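Local structure of p-nitrophenyl phosphatase (Pho2) (Archaeoglobus fulgidus, 3QGM) at residues Asn48-Ser53 with Ile148-Asp153. The protein probably acts as a metal-dependent phosphatase of the haloacid dehalogenase superfamily, with a calcium ion bound at its metal site. Residues are numbered along the deposited sequence; the frame is centred on the assembly and turned at random.
Sequences NNSTRS and IATNPD
N48 and S50 meet N151, D153 and T150 in a polar loop-to-loop contact, where the loop after strand 42-47 of the six-stranded parallel sheet meets the loop that follows strand 146-149 of the five-stranded parallel sheet. The evidence is two side-chain hydrogen bonds across a modest 222 Å² of buried surface. N48 ND2 donates to the syn lone pair of D153 OD2 at 2.8 Å, the oxygen sitting 18° out of the N48 amide plane. The anti lone pair of the same oxygen takes N151 ND2 at 2.9 Å in a nearly straight bond (175°), lying in the N151 amide plane, so two amides grip one carboxylate oxygen. With CG between its backbone N and carbonyl carbon, N151 has its amide between both partners, and chi2 of -63° turns ND2 to D153 and OD1 to T150 OG1, which donates to it at 2.8 Å in the carbonyl plane; T166 also bonds OD1. Replacing N151 by an alanine would probably take away the in-plane donor to D153 OD2, leaving the N48 bond to hold the carboxylate less firmly, and deprive T150 OG1 of its N151 OD1 acceptor. At the second bridge, S50 OG donates to T150 OG1 over 3.2 Å and also bonds the backbone N of S125, its stronger partner. Within its own loop, N49 OD1 accepts from T51 N, closing an Asx turn, and from R52 N, extending it to an Asx motif. The N48 side chain lies about 8 Å from the calcium ion, which D14, D16 and D212 bind, consistent with the junction of Rossmann-like core and cap in HAD-family phosphatases.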
loop_
_atom_site.group_PDB
_atom_site.type_symbol
_atom_site.label_atom_id
_atom_site.label_comp_id
_atom_site.label_asym_id
_atom_site.label_seq_id
_atom_site.Cartn_x
_atom_site.Cartn_y
_atom_site.Cartn_z
ATOM N N ASN A 48 -13.285 5.095 -15.428
ATOM C CA ASN A 48 -12.058 4.593 -14.869
ATOM C C ASN A 48 -12.156 3.154 -14.469
ATOM O O ASN A 48 -11.215 2.637 -13.887
ATOM C CB ASN A 48 -11.669 5.415 -13.641
ATOM C CG ASN A 48 -10.873 6.648 -14.002
ATOM O OD1 ASN A 48 -10.695 6.954 -15.173
ATOM N ND2 ASN A 48 -10.325 7.327 -12.974
ATOM N N ASN A 49 -13.291 2.517 -14.739
ATOM C CA ASN A 49 -13.491 1.101 -14.403
ATOM C C ASN A 49 -12.254 0.304 -14.732
ATOM O O ASN A 49 -11.778 0.288 -15.885
ATOM C CB ASN A 49 -14.696 0.494 -15.157
ATOM C CG ASN A 49 -15.138 -0.836 -14.572
ATOM O OD1 ASN A 49 -14.377 -1.780 -14.544
ATOM N ND2 ASN A 49 -16.377 -0.908 -14.103
ATOM N N SER A 50 -11.745 -0.380 -13.724
ATOM C CA SER A 50 -10.474 -1.100 -13.804
ATOM C C SER A 50 -10.609 -2.599 -14.154
ATOM O O SER A 50 -9.625 -3.271 -14.479
ATOM C CB SER A 50 -9.812 -0.980 -12.415
ATOM O OG SER A 50 -8.613 -1.700 -12.345
ATOM N N THR A 51 -11.823 -3.113 -14.040
ATOM C CA THR A 51 -12.085 -4.516 -13.991
ATOM C C THR A 51 -12.998 -5.057 -15.094
ATOM O O THR A 51 -13.010 -6.246 -15.318
ATOM C CB THR A 51 -12.733 -4.880 -12.628
ATOM O OG1 THR A 51 -14.029 -4.258 -12.539
ATOM C CG2 THR A 51 -11.798 -4.431 -11.434
ATOM N N ARG A 52 -13.795 -4.213 -15.734
ATOM C CA ARG A 52 -14.714 -4.702 -16.753
ATOM C C ARG A 52 -14.257 -4.262 -18.162
ATOM O O ARG A 52 -13.635 -3.194 -18.346
ATOM C CB ARG A 52 -16.134 -4.226 -16.469
ATOM C CG ARG A 52 -16.697 -4.527 -15.066
ATOM C CD ARG A 52 -16.528 -5.969 -14.575
ATOM N NE ARG A 52 -17.051 -7.020 -15.458
ATOM C CZ ARG A 52 -18.296 -7.501 -15.455
ATOM N NH1 ARG A 52 -19.231 -7.009 -14.650
ATOM N NH2 ARG A 52 -18.630 -8.454 -16.301
ATOM N N SER A 53 -14.484 -5.137 -19.132
ATOM C CA SER A 53 -14.086 -4.908 -20.508
ATOM C C SER A 53 -14.967 -3.810 -21.101
ATOM O O SER A 53 -16.065 -3.516 -20.575
ATOM C CB SER A 53 -14.219 -6.207 -21.284
ATOM O OG SER A 53 -15.586 -6.571 -21.439
ATOM N N ILE A 148 2.527 0.677 -15.881
ATOM C CA ILE A 148 1.313 1.374 -16.194
ATOM C C ILE A 148 0.207 1.043 -15.191
ATOM O O ILE A 148 0.005 -0.120 -14.815
ATOM C CB ILE A 148 0.784 0.967 -17.586
ATOM C CG1 ILE A 148 1.950 0.863 -18.573
ATOM C CG2 ILE A 148 -0.234 2.024 -18.044
ATOM C CD1 ILE A 148 2.512 2.197 -18.966
ATOM N N ALA A 149 -0.545 2.041 -14.808
ATOM C CA ALA A 149 -1.729 1.810 -13.976
ATOM C C ALA A 149 -2.984 2.248 -14.744
ATOM O O ALA A 149 -2.990 3.242 -15.456
ATOM C CB ALA A 149 -1.618 2.537 -12.642
ATOM N N THR A 150 -4.042 1.471 -14.586
ATOM C CA THR A 150 -5.303 1.720 -15.236
ATOM C C THR A 150 -5.936 3.020 -14.770
ATOM O O THR A 150 -6.473 3.809 -15.567
ATOM C CB THR A 150 -6.268 0.526 -14.964
ATOM O OG1 THR A 150 -6.343 0.272 -13.546
ATOM C CG2 THR A 150 -5.779 -0.762 -15.662
ATOM N N ASN A 151 -5.863 3.255 -13.471
ATOM C CA ASN A 151 -6.521 4.404 -12.874
ATOM C C ASN A 151 -5.907 4.685 -11.484
ATOM O O ASN A 151 -5.327 3.765 -10.890
ATOM C CB ASN A 151 -8.036 4.142 -12.738
ATOM C CG ASN A 151 -8.362 3.047 -11.772
ATOM O OD1 ASN A 151 -7.975 1.893 -11.980
ATOM N ND2 ASN A 151 -9.160 3.367 -10.748
ATOM N N PRO A 152 -6.014 5.935 -10.981
ATOM C CA PRO A 152 -5.400 6.241 -9.672
ATOM C C PRO A 152 -6.285 6.132 -8.450
ATOM O O PRO A 152 -5.776 6.311 -7.340
ATOM C CB PRO A 152 -4.971 7.693 -9.802
ATOM C CG PRO A 152 -5.969 8.294 -10.867
ATOM C CD PRO A 152 -6.437 7.134 -11.720
ATOM N N ASP A 153 -7.572 5.831 -8.633
ATOM C CA ASP A 153 -8.562 6.014 -7.598
ATOM C C ASP A 153 -8.173 5.187 -6.345
ATOM O O ASP A 153 -7.822 4.019 -6.430
ATOM C CB ASP A 153 -9.952 5.646 -8.120
ATOM C CG ASP A 153 -10.350 6.480 -9.370
ATOM O OD1 ASP A 153 -10.860 7.605 -9.179
ATOM O OD2 ASP A 153 -9.998 6.088 -10.524
#